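Local coordinates for protein aminoglycoside phosphotransferase (Streptomyces rimosus, PDB 6FUC) that probably transfers phosphate from ATP to the 3''-hydroxyl of streptomycin, a kinase-like reaction that would inactivate the antibiotic, at residues F151-Q156 and L266-W271; D217-L222 and Y251-D256. All blocks are in the same frame, centred on the assembly; numbering follows the deposited sequence.

Contact 1 (F151-Q156 and L266-W271); sequences FLPEEQ and LDPLTW
P268, the residue that meets both F151 and L152, directly follows a doubly gripped carbonyl: D267 O accepts from T270 OG1 at 2.7 Å and also from T270 N. The hydroxyl lies in the carbonyl plane, on a lone pair, and threonine suits the place because its backbone and side chain can bind one oxygen together. D267 also holds the indole of W271, whose NE1 reaches D267 OD2 at 3.0 Å with an N-H...O angle of 158°. The carboxylate oxygen lies close to the indole plane, yet NE1 stands 42° above the plane of the carboxylate. These bonds fix the turn at 267-271; no hydrogen bond crosses to 151-156, and the contact itself is apolar.

P268 presents the flank of a rigid ring. Its CB packs on F151 CB at 3.8 Å and also lies against the F151 carbonyl, while P268 CG takes the L152 methyl CD2 at 3.7 Å. That single methyl, L152 CD2, wedges between P268 CG and L269 CD2, the latter 4.0 Å from it. Leucine suits the place because its chain is long enough to carry an apolar methyl that far and needs no polar partner there. With CG anti to its own carbonyl carbon (chi1 -60°), the ring of F151 extends beside W271 and its CE2 meets W271 CB at 4.1 Å, neither squarely over a face nor at an edge; the two side chains run nearly at right angles.

R212 bonds T270 OG1 and makes a cation-pi contact with W271, which also touches D189 of the family's HGD motif. The loop between helices 131-143 and 161-168 thus meets the chain's end just beyond helix 257-266, with L269 packing on A138 and L165 and L152 on L164 of helix 161-168.

Contact 2 (D217-L222 and Y251-D256); sequences DPYADL and YGIALD
The backbones stay well apart, with CA of P218 9.4 Å from CA of I253 and CA of Y219 8.7 Å from CA of D256, so long side chains must span the gap. In this kinase-like fold, 217-222 opens helix 219-233, the probable counterpart of the protein kinase F helix: D221 accepts from the backbone N of H187 and G188 in the HGD motif, as the F-helix aspartate does in protein kinases. D217 caps that start, its OD1 taking the N-H of Y219 at 2.8 Å from the anti side.

Facing it is the extended link between helices 243-251 and 257-266. G252 suits the helix end because its positive phi would press a side chain against the preceding carbonyl. Beta-branched I253 uses both arms: with CG1 anti to its backbone N (chi1 -165°), I253 CD1 lies 3.8 Å from Y219 CE2 and also touches P218 CG, while CG2 packs on L222 CD1. L222 CD1 also lies over a Y219 face, toward its rim, and loosely over one face of the Y251 ring. Y251 OH bonds H118 ND1 and touches P218 CB. Tyrosine is long enough for Y219 to reach the link: its OH donates to A254 O at 2.6 Å and weakly accepts from D256 N at 3.2 Å. A254 O lies near the plane of the Y219 ring, while the hydroxyl stands 23° out of the A254 carbonyl plane.

Helix 257-266 joins the two contacts: it starts right after D256 of contact 2 and runs out into 266-271 of contact 1. Their centres lie 19 Å apart and their nearest atoms about 5 Å, so they do not touch. At the start of this helix, R259 forms salt bridges to D217 and D256, tying both segments of contact 2 to it; at its far end, H265 packs against P153 and Q156 of contact 1. Both contacts also border the HGD motif of the probable catalytic loop, contact 2 through the start of helix 219-233 and contact 1 through the chain's end, which is thereby brought beside the probable active site.

Contact 1 (F151-Q156 and L266-W271)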
loop_
_atom_site.group_PDB
_atom_site.type_symbol
_atom_site.label_atom_id
_atom_site.label_comp_id
_atom_site.label_asym_id
_atom_site.label_seq_id
_atom_site.Cartn_x
_atom_site.Cartn_y
_atom_site.Cartn_z
ATOM N N PHE A 151 -5.208 -8.612 -10.609
ATOM C CA PHE A 151 -4.268 -7.531 -10.184
ATOM C C PHE A 151 -3.386 -7.120 -11.300
ATOM O O PHE A 151 -2.717 -6.097 -11.177
ATOM C CB PHE A 151 -3.419 -7.987 -8.997
ATOM C CG PHE A 151 -4.193 -8.367 -7.747
ATOM C CD1 PHE A 151 -5.513 -8.055 -7.583
ATOM C CD2 PHE A 151 -3.501 -9.019 -6.711
ATOM C CE1 PHE A 151 -6.176 -8.434 -6.417
ATOM C CE2 PHE A 151 -4.151 -9.435 -5.584
ATOM C CZ PHE A 151 -5.479 -9.106 -5.413
ATOM N N LEU A 152 -3.277 -7.913 -12.344
ATOM C CA LEU A 152 -2.372 -7.610 -13.432
ATOM C C LEU A 152 -2.958 -6.521 -14.323
ATOM O O LEU A 152 -4.184 -6.394 -14.442
ATOM C CB LEU A 152 -2.117 -8.859 -14.245
ATOM C CG LEU A 152 -1.325 -9.963 -13.586
ATOM C CD1 LEU A 152 -1.423 -11.250 -14.398
ATOM C CD2 LEU A 152 0.121 -9.537 -13.414
ATOM N N PRO A 153 -2.121 -5.811 -15.059
ATOM C CA PRO A 153 -2.621 -4.971 -16.148
ATOM C C PRO A 153 -3.476 -5.784 -17.103
ATOM O O PRO A 153 -3.150 -6.941 -17.374
ATOM C CB PRO A 153 -1.336 -4.537 -16.850
ATOM C CG PRO A 153 -0.298 -4.659 -15.835
ATOM C CD PRO A 153 -0.639 -5.791 -14.972
ATOM N N GLU A 154 -4.523 -5.158 -17.624
ATOM C CA GLU A 154 -5.453 -5.887 -18.475
ATOM C C GLU A 154 -4.755 -6.729 -19.568
ATOM O O GLU A 154 -5.141 -7.865 -19.838
ATOM C CB GLU A 154 -6.435 -4.887 -19.099
ATOM C CG GLU A 154 -7.712 -5.549 -19.585
ATOM N N GLU A 155 -3.766 -6.147 -20.226
ATOM C CA GLU A 155 -3.096 -6.802 -21.350
ATOM C C GLU A 155 -2.235 -8.021 -20.964
ATOM O O GLU A 155 -1.784 -8.765 -21.830
ATOM C CB GLU A 155 -2.307 -5.750 -22.162
ATOM C CG GLU A 155 -1.059 -5.167 -21.504
ATOM C CD GLU A 155 -1.279 -4.026 -20.498
ATOM O OE1 GLU A 155 -2.458 -3.700 -20.122
ATOM O OE2 GLU A 155 -0.239 -3.443 -20.102
ATOM N N GLN A 156 -1.974 -8.192 -19.658
ATOM C CA GLN A 156 -1.166 -9.282 -19.129
ATOM C C GLN A 156 -1.984 -10.410 -18.539
ATOM O O GLN A 156 -1.408 -11.419 -18.154
ATOM C CB GLN A 156 -0.220 -8.732 -18.052
ATOM C CG GLN A 156 0.835 -7.807 -18.608
ATOM C CD GLN A 156 1.846 -7.380 -17.575
ATOM O OE1 GLN A 156 1.764 -7.732 -16.413
ATOM N NE2 GLN A 156 2.764 -6.617 -17.990
ATOM N N LEU A 266 5.942 -5.323 -11.694
ATOM C CA LEU A 266 6.397 -6.222 -10.632
ATOM C C LEU A 266 5.306 -6.379 -9.575
ATOM O O LEU A 266 5.080 -7.486 -9.034
ATOM C CB LEU A 266 7.674 -5.668 -9.998
ATOM C CG LEU A 266 8.218 -6.469 -8.826
ATOM C CD1 LEU A 266 8.565 -7.912 -9.177
ATOM C CD2 LEU A 266 9.415 -5.728 -8.230
ATOM N N ASP A 267 4.670 -5.275 -9.179
ATOM C CA ASP A 267 3.849 -5.255 -7.972
ATOM C C ASP A 267 2.844 -6.375 -7.959
ATOM O O ASP A 267 2.721 -7.074 -6.916
ATOM C CB ASP A 267 3.217 -3.865 -7.791
ATOM C CG ASP A 267 2.636 -3.732 -6.393
ATOM O OD1 ASP A 267 3.481 -3.358 -5.479
ATOM O OD2 ASP A 267 1.460 -4.041 -6.211
ATOM N N PRO A 268 2.032 -6.606 -9.001
ATOM C CA PRO A 268 1.015 -7.626 -8.869
ATOM C C PRO A 268 1.526 -9.025 -8.663
ATOM O O PRO A 268 0.823 -9.897 -8.151
ATOM C CB PRO A 268 0.200 -7.521 -10.158
ATOM C CG PRO A 268 1.030 -6.791 -11.065
ATOM C CD PRO A 268 1.943 -5.894 -10.291
ATOM N N LEU A 269 2.755 -9.293 -9.073
ATOM C CA LEU A 269 3.396 -10.584 -8.923
ATOM C C LEU A 269 3.799 -10.892 -7.470
ATOM O O LEU A 269 4.189 -11.983 -7.172
ATOM C CB LEU A 269 4.608 -10.699 -9.870
ATOM C CG LEU A 269 4.301 -10.448 -11.316
ATOM C CD1 LEU A 269 5.606 -10.482 -12.089
ATOM C CD2 LEU A 269 3.308 -11.409 -11.883
ATOM N N THR A 270 3.742 -9.864 -6.591
ATOM C CA THR A 270 4.238 -9.989 -5.231
ATOM C C THR A 270 3.146 -10.289 -4.209
ATOM O O THR A 270 3.464 -10.449 -3.043
ATOM C CB THR A 270 4.957 -8.700 -4.778
ATOM O OG1 THR A 270 4.025 -7.638 -4.606
ATOM C CG2 THR A 270 6.069 -8.317 -5.675
ATOM N N TRP A 271 1.882 -10.363 -4.634
ATOM C CA TRP A 271 0.729 -10.543 -3.688
ATOM C C TRP A 271 0.227 -11.954 -3.760
ATOM O O TRP A 271 -0.032 -12.455 -4.853
ATOM C CB TRP A 271 -0.387 -9.556 -4.028
ATOM C CG TRP A 271 -0.005 -8.111 -3.792
ATOM C CD1 TRP A 271 0.481 -7.257 -4.722
ATOM C CD2 TRP A 271 -0.047 -7.402 -2.564
ATOM N NE1 TRP A 271 0.713 -6.042 -4.163
ATOM C CE2 TRP A 271 0.407 -6.095 -2.828
ATOM C CE3 TRP A 271 -0.444 -7.717 -1.280
ATOM C CZ2 TRP A 271 0.472 -5.115 -1.852
ATOM C CZ3 TRP A 271 -0.359 -6.745 -0.305
ATOM C CH2 TRP A 271 0.102 -5.472 -0.603
#

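Contact 2 (D217-L222 and Y251-D256)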
loop_
_atom_site.group_PDB
_atom_site.type_symbol
_atom_site.label_atom_id
_atom_site.label_comp_id
_atom_site.label_asym_id
_atom_site.label_seq_id
_atom_site.Cartn_x
_atom_site.Cartn_y
_atom_site.Cartn_z
ATOM N N ASP A 217 12.993 2.258 -4.086
ATOM C CA ASP A 217 12.980 3.288 -5.097
ATOM C C ASP A 217 11.638 4.059 -5.009
ATOM O O ASP A 217 10.595 3.410 -4.865
ATOM C CB ASP A 217 13.135 2.591 -6.461
ATOM C CG ASP A 217 13.258 3.499 -7.636
ATOM O OD1 ASP A 217 12.442 4.419 -7.837
ATOM O OD2 ASP A 217 14.188 3.300 -8.404
ATOM N N PRO A 218 11.651 5.395 -5.127
ATOM C CA PRO A 218 10.345 6.097 -5.068
ATOM C C PRO A 218 9.314 5.618 -6.073
ATOM O O PRO A 218 8.123 5.773 -5.835
ATOM C CB PRO A 218 10.734 7.538 -5.309
ATOM C CG PRO A 218 12.081 7.513 -5.962
ATOM C CD PRO A 218 12.775 6.305 -5.339
ATOM N N TYR A 219 9.760 5.119 -7.234
ATOM C CA TYR A 219 8.772 4.574 -8.202
ATOM C C TYR A 219 8.015 3.352 -7.741
ATOM O O TYR A 219 6.986 3.043 -8.311
ATOM C CB TYR A 219 9.452 4.357 -9.582
ATOM C CG TYR A 219 9.598 5.631 -10.328
ATOM C CD1 TYR A 219 8.498 6.218 -10.907
ATOM C CD2 TYR A 219 10.769 6.327 -10.386
ATOM C CE1 TYR A 219 8.573 7.421 -11.554
ATOM C CE2 TYR A 219 10.880 7.565 -11.071
ATOM C CZ TYR A 219 9.756 8.128 -11.590
ATOM O OH TYR A 219 9.804 9.340 -12.235
ATOM N N ALA A 220 8.497 2.660 -6.691
ATOM C CA ALA A 220 7.699 1.597 -6.116
ATOM C C ALA A 220 6.357 2.147 -5.656
ATOM O O ALA A 220 5.340 1.419 -5.672
ATOM C CB ALA A 220 8.435 0.906 -4.975
ATOM N N ASP A 221 6.351 3.365 -5.162
ATOM C CA ASP A 221 5.151 4.098 -4.785
ATOM C C ASP A 221 4.535 4.824 -5.953
ATOM O O ASP A 221 3.312 4.692 -6.196
ATOM C CB ASP A 221 5.482 5.116 -3.662
ATOM C CG ASP A 221 5.471 4.615 -2.245
ATOM O OD1 ASP A 221 5.229 3.424 -2.012
ATOM O OD2 ASP A 221 5.757 5.465 -1.365
ATOM N N LEU A 222 5.292 5.609 -6.703
ATOM C CA LEU A 222 4.690 6.455 -7.717
ATOM C C LEU A 222 4.016 5.642 -8.828
ATOM O O LEU A 222 2.997 6.057 -9.359
ATOM C CB LEU A 222 5.667 7.417 -8.300
ATOM C CG LEU A 222 6.353 8.388 -7.319
ATOM C CD1 LEU A 222 7.345 9.273 -8.054
ATOM C CD2 LEU A 222 5.271 9.132 -6.509
ATOM N N TYR A 251 6.152 17.295 -6.852
ATOM C CA TYR A 251 6.903 16.404 -5.960
ATOM C C TYR A 251 8.425 16.668 -6.100
ATOM O O TYR A 251 9.120 16.609 -5.092
ATOM C CB TYR A 251 6.561 14.967 -6.330
ATOM C CG TYR A 251 7.427 13.904 -5.717
ATOM C CD1 TYR A 251 8.646 13.540 -6.272
ATOM C CD2 TYR A 251 7.051 13.256 -4.549
ATOM C CE1 TYR A 251 9.398 12.500 -5.739
ATOM C CE2 TYR A 251 7.812 12.215 -4.024
ATOM C CZ TYR A 251 9.001 11.884 -4.595
ATOM O OH TYR A 251 9.800 10.859 -4.136
ATOM N N GLY A 252 8.913 16.895 -7.285
ATOM C CA GLY A 252 10.344 17.153 -7.584
ATOM C C GLY A 252 11.116 15.901 -8.032
ATOM O O GLY A 252 12.100 15.483 -7.377
ATOM N N ILE A 253 10.701 15.297 -9.136
ATOM C CA ILE A 253 11.411 14.171 -9.716
ATOM C C ILE A 253 11.224 14.264 -11.234
ATOM O O ILE A 253 10.214 14.764 -11.720
ATOM C CB ILE A 253 10.905 12.849 -9.119
ATOM C CG1 ILE A 253 11.813 11.657 -9.379
ATOM C CG2 ILE A 253 9.483 12.522 -9.651
ATOM C CD1 ILE A 253 11.426 10.412 -8.605
ATOM N N ALA A 254 12.197 13.735 -11.960
ATOM C CA ALA A 254 12.127 13.550 -13.398
ATOM C C ALA A 254 11.364 12.265 -13.612
ATOM O O ALA A 254 11.546 11.210 -12.858
ATOM C CB ALA A 254 13.504 13.412 -13.999
ATOM N N LEU A 255 10.450 12.318 -14.567
ATOM C CA LEU A 255 9.743 11.056 -14.939
ATOM C C LEU A 255 10.723 10.115 -15.626
ATOM O O LEU A 255 11.505 10.524 -16.458
ATOM C CB LEU A 255 8.560 11.305 -15.874
ATOM C CG LEU A 255 7.453 12.091 -15.197
ATOM C CD1 LEU A 255 6.596 12.739 -16.272
ATOM C CD2 LEU A 255 6.655 11.194 -14.260
ATOM N N ASP A 256 10.629 8.833 -15.321
ATOM C CA ASP A 256 11.398 7.736 -15.899
ATOM C C ASP A 256 10.424 6.601 -16.220
ATOM O O ASP A 256 10.070 5.792 -15.353
ATOM C CB ASP A 256 12.530 7.304 -14.947
ATOM C CG ASP A 256 13.396 6.214 -15.511
ATOM O OD1 ASP A 256 13.010 5.471 -16.426
ATOM O OD2 ASP A 256 14.471 6.031 -14.927
#